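Local structure of cytokinin riboside 5'-monophosphate phosphoribohydrolase (Corynebacterium glutamicum, 5WQ3) at residues C[177-182]-C[202-207]; C[163-168]-C[244-249]. The protein belongs to the LOG-type proteins of the SLOG clan, which have a Rossmann-like fold with helices packed around a central parallel sheet. One frame throughout, in Å; residues are numbered along the deposited sequence. Where two conformers were deposited one is given.

Contact 1. Residues C[177-182]-C[202-207]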
ATOM      1  N   ASP C 177      58.489  10.711 -17.909  1.00 18.29           N
ATOM      2  CA  ASP C 177      58.845   9.373 -18.460  1.00 18.84           C
ATOM      3  C   ASP C 177      59.495   9.476 -19.866  1.00 18.58           C
ATOM      4  O   ASP C 177      60.576   8.906 -20.136  1.00 21.10           O
ATOM      5  CB  ASP C 177      57.558   8.498 -18.466  1.00 20.65           C
ATOM      6  CG  ASP C 177      57.809   7.033 -19.025  1.00 21.20           C
ATOM      7  OD1 ASP C 177      58.963   6.559 -19.105  1.00 22.43           O
ATOM      8  OD2 ASP C 177      56.807   6.417 -19.399  1.00 28.33           O
ATOM      9  N   GLU C 178      58.841  10.182 -20.791  1.00 22.80           N
ATOM     10  CA  GLU C 178      59.391  10.379 -22.202  1.00 20.62           C
ATOM     11  C   GLU C 178      60.631  11.186 -22.183  1.00 21.08           C
ATOM     12  O   GLU C 178      61.572  10.906 -22.895  1.00 20.31           O
ATOM     13  CB  GLU C 178      58.386  11.132 -23.061  1.00 22.99           C
ATOM     14  CG  GLU C 178      57.208  10.288 -23.393  1.00 23.95           C
ATOM     15  CD  GLU C 178      57.539   9.265 -24.471  1.00 26.34           C
ATOM     16  OE1 GLU C 178      58.679   9.211 -25.008  1.00 32.61           O
ATOM     17  OE2 GLU C 178      56.622   8.540 -24.813  1.00 26.50           O
ATOM     18  N   LEU C 179      60.700  12.180 -21.297  1.00 17.22           N
ATOM     19  CA  LEU C 179      61.921  12.962 -21.236  1.00 17.39           C
ATOM     20  C   LEU C 179      63.128  12.185 -20.898  1.00 17.82           C
ATOM     21  O   LEU C 179      64.169  12.322 -21.560  1.00 18.63           O
ATOM     22  CB  LEU C 179      61.757  14.130 -20.208  1.00 16.84           C
ATOM     23  CG  LEU C 179      63.004  14.976 -20.052  1.00 18.75           C
ATOM     24  CD1 LEU C 179      63.463  15.648 -21.333  1.00 19.44           C
ATOM     25  CD2 LEU C 179      62.816  16.042 -18.950  1.00 19.38           C
ATOM     26  N   PHE C 180      63.060  11.367 -19.821  1.00 19.40           N
ATOM     27  CA  PHE C 180      64.216  10.617 -19.409  1.00 19.84           C
ATOM     28  C   PHE C 180      64.517   9.453 -20.353  1.00 19.21           C
ATOM     29  O   PHE C 180      65.658   9.147 -20.562  1.00 20.94           O
ATOM     30  CB  PHE C 180      64.184  10.232 -17.968  1.00 20.51           C
ATOM     31  CG  PHE C 180      64.370  11.417 -17.057  1.00 19.12           C
ATOM     32  CD1 PHE C 180      65.570  12.052 -17.016  1.00 20.90           C
ATOM     33  CD2 PHE C 180      63.346  11.883 -16.295  1.00 24.72           C
ATOM     34  CE1 PHE C 180      65.785  13.169 -16.248  1.00 23.44           C
ATOM     35  CE2 PHE C 180      63.535  13.026 -15.469  1.00 23.95           C
ATOM     36  CZ  PHE C 180      64.764  13.642 -15.467  1.00 26.30           C
ATOM     37  N   GLU C 181      63.513   8.961 -21.036  1.00 20.94           N
ATOM     38  CA  GLU C 181      63.787   7.995 -22.102  1.00 23.14           C
ATOM     39  C   GLU C 181      64.546   8.600 -23.267  1.00 22.72           C
ATOM     40  O   GLU C 181      65.521   8.036 -23.707  1.00 25.26           O
ATOM     41  CB  GLU C 181      62.475   7.495 -22.545  1.00 30.34           C
ATOM     42  CG  GLU C 181      62.430   6.343 -23.475  1.00 40.40           C
ATOM     43  CD  GLU C 181      60.962   5.970 -23.602  1.00 48.82           C
ATOM     44  OE1 GLU C 181      60.274   5.892 -22.528  1.00 54.63           O
ATOM     45  OE2 GLU C 181      60.496   5.862 -24.755  1.00 56.27           O
ATOM     46  N   VAL C 182      64.143   9.774 -23.752  0.50 22.65           N
ATOM     47  CA  VAL C 182      64.881  10.344 -24.873  0.50 21.69           C
ATOM     48  C   VAL C 182      66.293  10.712 -24.414  0.50 22.40           C
ATOM     49  O   VAL C 182      67.254  10.541 -25.132  0.50 22.48           O
ATOM     50  CB  VAL C 182      64.167  11.503 -25.589  0.50 20.77           C
ATOM     51  CG1 VAL C 182      63.748  12.625 -24.631  0.50 20.88           C
ATOM     52  CG2 VAL C 182      65.056  12.070 -26.680  0.50 19.37           C
ATOM     53  N   GLU C 202      60.682  28.544 -15.326  1.00 27.04           N
ATOM     54  CA  GLU C 202      60.368  28.507 -13.922  1.00 31.75           C
ATOM     55  C   GLU C 202      59.874  27.129 -13.537  1.00 28.13           C
ATOM     56  O   GLU C 202      60.227  26.628 -12.521  1.00 28.16           O
ATOM     57  CB  GLU C 202      59.324  29.546 -13.584  1.00 35.66           C
ATOM     58  CG  GLU C 202      59.910  30.839 -13.088  1.00 44.48           C
ATOM     59  CD  GLU C 202      58.884  31.941 -12.949  1.00 51.16           C
ATOM     60  OE1 GLU C 202      57.843  31.724 -12.320  1.00 52.23           O
ATOM     61  OE2 GLU C 202      59.126  33.033 -13.470  1.00 60.29           O
ATOM     62  N   PHE C 203      59.070  26.533 -14.386  1.00 23.97           N
ATOM     63  CA  PHE C 203      58.569  25.203 -14.114  1.00 25.06           C
ATOM     64  C   PHE C 203      59.691  24.190 -13.989  1.00 23.30           C
ATOM     65  O   PHE C 203      59.762  23.472 -13.063  1.00 23.86           O
ATOM     66  CB  PHE C 203      57.536  24.776 -15.135  1.00 25.11           C
ATOM     67  CG  PHE C 203      57.051  23.381 -14.939  1.00 28.44           C
ATOM     68  CD1 PHE C 203      55.995  23.123 -14.129  1.00 28.24           C
ATOM     69  CD2 PHE C 203      57.671  22.333 -15.560  1.00 27.30           C
ATOM     70  CE1 PHE C 203      55.566  21.850 -13.942  1.00 29.85           C
ATOM     71  CE2 PHE C 203      57.229  21.056 -15.373  1.00 27.40           C
ATOM     72  CZ  PHE C 203      56.194  20.821 -14.554  1.00 25.09           C
ATOM     73  N   TRP C 204      60.609  24.206 -14.921  1.00 25.42           N
ATOM     74  CA  TRP C 204      61.633  23.185 -15.029  1.00 22.90           C
ATOM     75  C   TRP C 204      62.857  23.420 -14.191  1.00 23.45           C
ATOM     76  O   TRP C 204      63.683  22.511 -14.024  1.00 18.85           O
ATOM     77  CB  TRP C 204      62.011  23.039 -16.496  1.00 24.20           C
ATOM     78  CG  TRP C 204      60.913  22.456 -17.368  1.00 22.08           C
ATOM     79  CD1 TRP C 204      60.193  23.101 -18.314  1.00 20.69           C
ATOM     80  CD2 TRP C 204      60.530  21.060 -17.443  1.00 23.58           C
ATOM     81  NE1 TRP C 204      59.322  22.176 -18.981  1.00 22.11           N
ATOM     82  CE2 TRP C 204      59.528  20.935 -18.444  1.00 23.47           C
ATOM     83  CE3 TRP C 204      60.936  19.904 -16.747  1.00 25.73           C
ATOM     84  CZ2 TRP C 204      58.885  19.706 -18.726  1.00 25.96           C
ATOM     85  CZ3 TRP C 204      60.304  18.678 -17.049  1.00 26.50           C
ATOM     86  CH2 TRP C 204      59.299  18.595 -18.022  1.00 24.33           C
ATOM     87  N   ALA C 205      63.013  24.630 -13.630  1.00 23.89           N
ATOM     88  CA  ALA C 205      64.332  24.996 -13.062  1.00 24.24           C
ATOM     89  C   ALA C 205      64.798  24.003 -11.994  1.00 22.19           C
ATOM     90  O   ALA C 205      65.938  23.582 -11.963  1.00 25.51           O
ATOM     91  CB  ALA C 205      64.367  26.476 -12.487  1.00 24.54           C
ATOM     92  N   GLY C 206      63.913  23.628 -11.100  1.00 23.74           N
ATOM     93  CA  GLY C 206      64.324  22.778  -9.998  1.00 21.30           C
ATOM     94  C   GLY C 206      64.712  21.381 -10.426  1.00 22.26           C
ATOM     95  O   GLY C 206      65.602  20.756  -9.831  1.00 20.61           O
ATOM     96  N   LEU C 207      64.098  20.882 -11.502  1.00 21.46           N
ATOM     97  CA  LEU C 207      64.571  19.595 -11.993  1.00 20.64           C
ATOM     98  C   LEU C 207      65.967  19.727 -12.589  1.00 20.32           C
ATOM     99  O   LEU C 207      66.862  18.942 -12.357  1.00 22.70           O
ATOM    100  CB  LEU C 207      63.546  19.091 -13.064  1.00 19.10           C
ATOM    101  CG  LEU C 207      63.955  17.719 -13.631  1.00 19.47           C
ATOM    102  CD1 LEU C 207      63.985  16.637 -12.571  1.00 19.64           C
ATOM    103  CD2 LEU C 207      63.097  17.317 -14.851  1.00 18.63           C
TER

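Contact 2. Residues C[163-168]-C[244-249]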
ATOM      1  N   SER C 163      59.788  10.703 -35.246  1.00 19.01           N
ATOM      2  CA  SER C 163      60.063  12.116 -35.051  1.00 20.33           C
ATOM      3  C   SER C 163      61.579  12.287 -34.799  1.00 17.65           C
ATOM      4  O   SER C 163      62.273  11.322 -34.589  1.00 18.42           O
ATOM      5  CB  SER C 163      59.210  12.667 -33.931  1.00 20.62           C
ATOM      6  OG  SER C 163      59.781  12.345 -32.696  1.00 21.20           O
ATOM      7  N   GLN C 164      62.099  13.493 -34.890  1.00 19.74           N
ATOM      8  CA  GLN C 164      63.553  13.746 -34.753  1.00 19.78           C
ATOM      9  C   GLN C 164      63.846  14.830 -33.684  1.00 20.11           C
ATOM     10  O   GLN C 164      64.937  15.333 -33.601  1.00 18.04           O
ATOM     11  CB  GLN C 164      64.114  14.205 -36.100  1.00 20.99           C
ATOM     12  CG  GLN C 164      63.918  13.168 -37.232  1.00 19.84           C
ATOM     13  CD  GLN C 164      62.545  13.170 -37.880  1.00 20.73           C
ATOM     14  OE1 GLN C 164      62.012  14.209 -38.264  1.00 18.31           O
ATOM     15  NE2 GLN C 164      62.004  11.964 -38.112  1.00 19.61           N
ATOM     16  N   ALA C 165      62.879  15.141 -32.857  1.00 17.38           N
ATOM     17  CA  ALA C 165      63.099  16.116 -31.781  1.00 18.87           C
ATOM     18  C   ALA C 165      61.952  15.928 -30.824  1.00 19.36           C
ATOM     19  O   ALA C 165      60.890  15.479 -31.224  1.00 19.16           O
ATOM     20  CB  ALA C 165      63.094  17.554 -32.331  1.00 18.53           C
ATOM     21  N   PHE C 166      62.198  16.204 -29.534  0.50 16.17           N
ATOM     22  CA  PHE C 166      61.199  16.176 -28.488  0.50 15.75           C
ATOM     23  C   PHE C 166      61.190  17.581 -27.832  0.50 16.67           C
ATOM     24  O   PHE C 166      62.238  18.099 -27.446  0.50 15.34           O
ATOM     25  CB  PHE C 166      61.551  15.202 -27.349  0.50 14.33           C
ATOM     26  CG  PHE C 166      61.068  13.759 -27.516  0.50 13.95           C
ATOM     27  CD1 PHE C 166      60.560  13.289 -28.698  0.50 12.35           C
ATOM     28  CD2 PHE C 166      61.232  12.848 -26.450  0.50 14.18           C
ATOM     29  CE1 PHE C 166      60.179  11.953 -28.822  0.50 12.80           C
ATOM     30  CE2 PHE C 166      60.863  11.516 -26.565  0.50 13.21           C
ATOM     31  CZ  PHE C 166      60.328  11.060 -27.778  0.50 12.28           C
ATOM     32  N   VAL C 167      60.000  18.126 -27.688  1.00 18.73           N
ATOM     33  CA  VAL C 167      59.740  19.319 -26.889  1.00 20.12           C
ATOM     34  C   VAL C 167      58.773  18.997 -25.760  1.00 21.34           C
ATOM     35  O   VAL C 167      57.716  18.472 -25.961  1.00 23.19           O
ATOM     36  CB  VAL C 167      59.097  20.417 -27.729  1.00 18.88           C
ATOM     37  CG1 VAL C 167      58.815  21.661 -26.868  1.00 22.99           C
ATOM     38  CG2 VAL C 167      60.001  20.757 -28.869  1.00 19.84           C
ATOM     39  N   CYS C 168      59.157  19.324 -24.535  0.50 19.80           N
ATOM     40  CA  CYS C 168      58.303  19.018 -23.383  0.50 18.22           C
ATOM     41  C   CYS C 168      57.786  20.291 -22.787  0.50 19.73           C
ATOM     42  O   CYS C 168      58.553  21.039 -22.176  0.50 16.83           O
ATOM     43  CB  CYS C 168      59.117  18.270 -22.336  0.50 17.46           C
ATOM     44  SG  CYS C 168      59.716  16.635 -22.867  0.50 15.24           S
ATOM     45  N   ASP C 244      68.274  24.537 -36.358  1.00 22.23           N
ATOM     46  CA  ASP C 244      69.693  24.603 -36.389  1.00 24.20           C
ATOM     47  C   ASP C 244      70.314  23.258 -36.066  1.00 25.90           C
ATOM     48  O   ASP C 244      71.300  22.862 -36.681  1.00 23.38           O
ATOM     49  CB  ASP C 244      70.242  25.645 -35.370  1.00 24.27           C
ATOM     50  CG  ASP C 244      70.037  27.046 -35.844  1.00 28.63           C
ATOM     51  OD1 ASP C 244      69.541  27.190 -37.000  1.00 26.90           O
ATOM     52  OD2 ASP C 244      70.288  28.023 -35.063  1.00 32.14           O
ATOM     53  N   ALA C 245      69.759  22.546 -35.099  1.00 21.72           N
ATOM     54  CA  ALA C 245      70.298  21.233 -34.779  1.00 22.55           C
ATOM     55  C   ALA C 245      70.157  20.259 -35.968  1.00 23.94           C
ATOM     56  O   ALA C 245      70.952  19.344 -36.100  1.00 23.52           O
ATOM     57  CB  ALA C 245      69.586  20.658 -33.579  1.00 24.42           C
ATOM     58  N   HIS C 246      69.175  20.447 -36.828  1.00 21.89           N
ATOM     59  CA  HIS C 246      68.914  19.502 -37.916  1.00 24.53           C
ATOM     60  C   HIS C 246      69.600  19.892 -39.211  1.00 28.84           C
ATOM     61  O   HIS C 246      69.540  19.188 -40.176  1.00 25.92           O
ATOM     62  CB  HIS C 246      67.430  19.403 -38.165  1.00 24.25           C
ATOM     63  CG  HIS C 246      66.712  18.571 -37.165  1.00 24.67           C
ATOM     64  ND1 HIS C 246      65.364  18.650 -36.962  1.00 30.16           N
ATOM     65  CD2 HIS C 246      67.164  17.621 -36.325  1.00 21.44           C
ATOM     66  CE1 HIS C 246      65.013  17.785 -36.041  1.00 25.22           C
ATOM     67  NE2 HIS C 246      66.089  17.157 -35.632  1.00 26.03           N
ATOM     68  N   ALA C 247      70.239  21.040 -39.200  1.00 28.63           N
ATOM     69  CA  ALA C 247      70.798  21.586 -40.416  1.00 33.84           C
ATOM     70  C   ALA C 247      72.240  21.107 -40.550  1.00 31.70           C
ATOM     71  O   ALA C 247      72.916  20.776 -39.558  1.00 32.79           O
ATOM     72  CB  ALA C 247      70.767  23.116 -40.383  1.00 32.75           C
ATOM     73  N   GLY C 248      72.737  21.143 -41.767  1.00 31.49           N
ATOM     74  CA  GLY C 248      74.166  20.824 -41.968  1.00 35.28           C
ATOM     75  C   GLY C 248      74.394  19.316 -41.796  1.00 37.86           C
ATOM     76  O   GLY C 248      75.517  18.883 -41.446  1.00 38.67           O
ATOM     77  N   LEU C 249      73.323  18.530 -42.025  1.00 34.18           N
ATOM     78  CA  LEU C 249      73.352  17.071 -41.993  1.00 33.86           C
ATOM     79  C   LEU C 249      73.201  16.512 -43.404  1.00 35.79           C
ATOM     80  O   LEU C 249      73.097  15.277 -43.535  1.00 44.88           O
ATOM     81  CB  LEU C 249      72.186  16.498 -41.160  1.00 36.14           C
ATOM     82  CG  LEU C 249      72.116  16.900 -39.686  1.00 41.05           C
ATOM     83  CD1 LEU C 249      70.900  16.210 -39.066  1.00 43.59           C
ATOM     84  CD2 LEU C 249      73.395  16.601 -38.896  1.00 40.02           C
TER

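Contact 1. Residues C[177-182]-C[202-207]
Leu179 on helix 173-188 reaches across to Trp204 and Leu207 on helix 201-216, two helices packed on one face of the parallel sheet of a Rossmann-like α/β fold. They follow strands 166-168 and 196-199, which lie side by side in that sheet. The two short helical segments cross at -56°, with their axes still 14.7 Å apart at closest approach, so long side chains have to bridge the gap. Start at Leu179 CB, which points at the other helix but is still 5.7 Å from Trp204 CZ3. With CG anti to the backbone N (chi1 178°), the chain runs on outward and then forks. Branch CD1 turns away from the indole, whereas CD2 carries the contact: it comes within 4.1 Å of Trp204 CZ3 and 4.3 Å of Leu207 CD2. One methyl thus sits against both the six-membered part of the indole and a leucine tip. The neighbouring Phe180 begins by pointing past the other helix, but its ring swings the far end inward, and CZ meets Leu207 CD2 at 4.1 Å as the two side chains advance from opposite directions. Below this layer the sheet supplies a common floor, since Leu179 and Trp204 both rest on Leu198 of strand 196-199. The indole is further tied down by a weak hydrogen bond from NE1 to Ile199 O. Within helix 201-216 it is flanked twice: Phe203 CD2 lies over one face, near the rim, and Leu207 CD2 abuts the edge in the ring plane, 3.8 Å from Trp204 CZ3.

Contact 2. Residues C[163-168]-C[244-249]
His246 brings the NE2 end of its imidazole up against Gln164, overlapping both its carbonyl oxygen and its CB. NE2 donates to Gln164 O at 3.0 Å, with an N-H...O angle of 144°, so the bond is noticeably bent. The oxygen lies in the plane of the imidazole, but from the carbonyl's side the approach is steep: NE2 stands 51° out of the peptide plane. Gln164 CB is 3.6 Å from NE2, and Ala165 CB touches the neighbouring ring carbon, CE1, at 4.2 Å. The other ring nitrogen, ND1, is hydrogen-bonded to Tyr101 OH, so polar partners on two sides fix the rotation of the imidazole. In the Rossmann-like fold this is where the end of the last helix, 235-246, comes back over the middle of the parallel sheet, at the lead-in to strand 166-168. Tyr101 and Pro195 each come just before a strand of their own, and Pro195 packs on both Ala165 and His246. The amide of Gln164 belongs to a different set of bonds. A bend at chi2 (81°) turns its end away from the histidine, and OE1 accepts a hydrogen bond from Ala70 N at the start of strand 70-74, next to the backbone pairing of Gln164 with Ala70.

How the contacts relate
Along the chain the order is 163-168, 177-182, 202-207 and 244-249, so contact 1 falls entirely between the two halves of contact 2. Their centres are 18 Å apart, and strand 166-168 joins them: it runs on from the loop of contact 2 and leads straight into helix 173-188 of contact 1. The two contacts occupy opposite faces of the parallel sheet. Phe166 turns to the helix 173-188 side, toward Glu178 and Val182, while Ala165 faces helix 235-246. Contact 1 therefore joins successive helices on one face, and contact 2 ties the C-terminal helix to the sheet on the other.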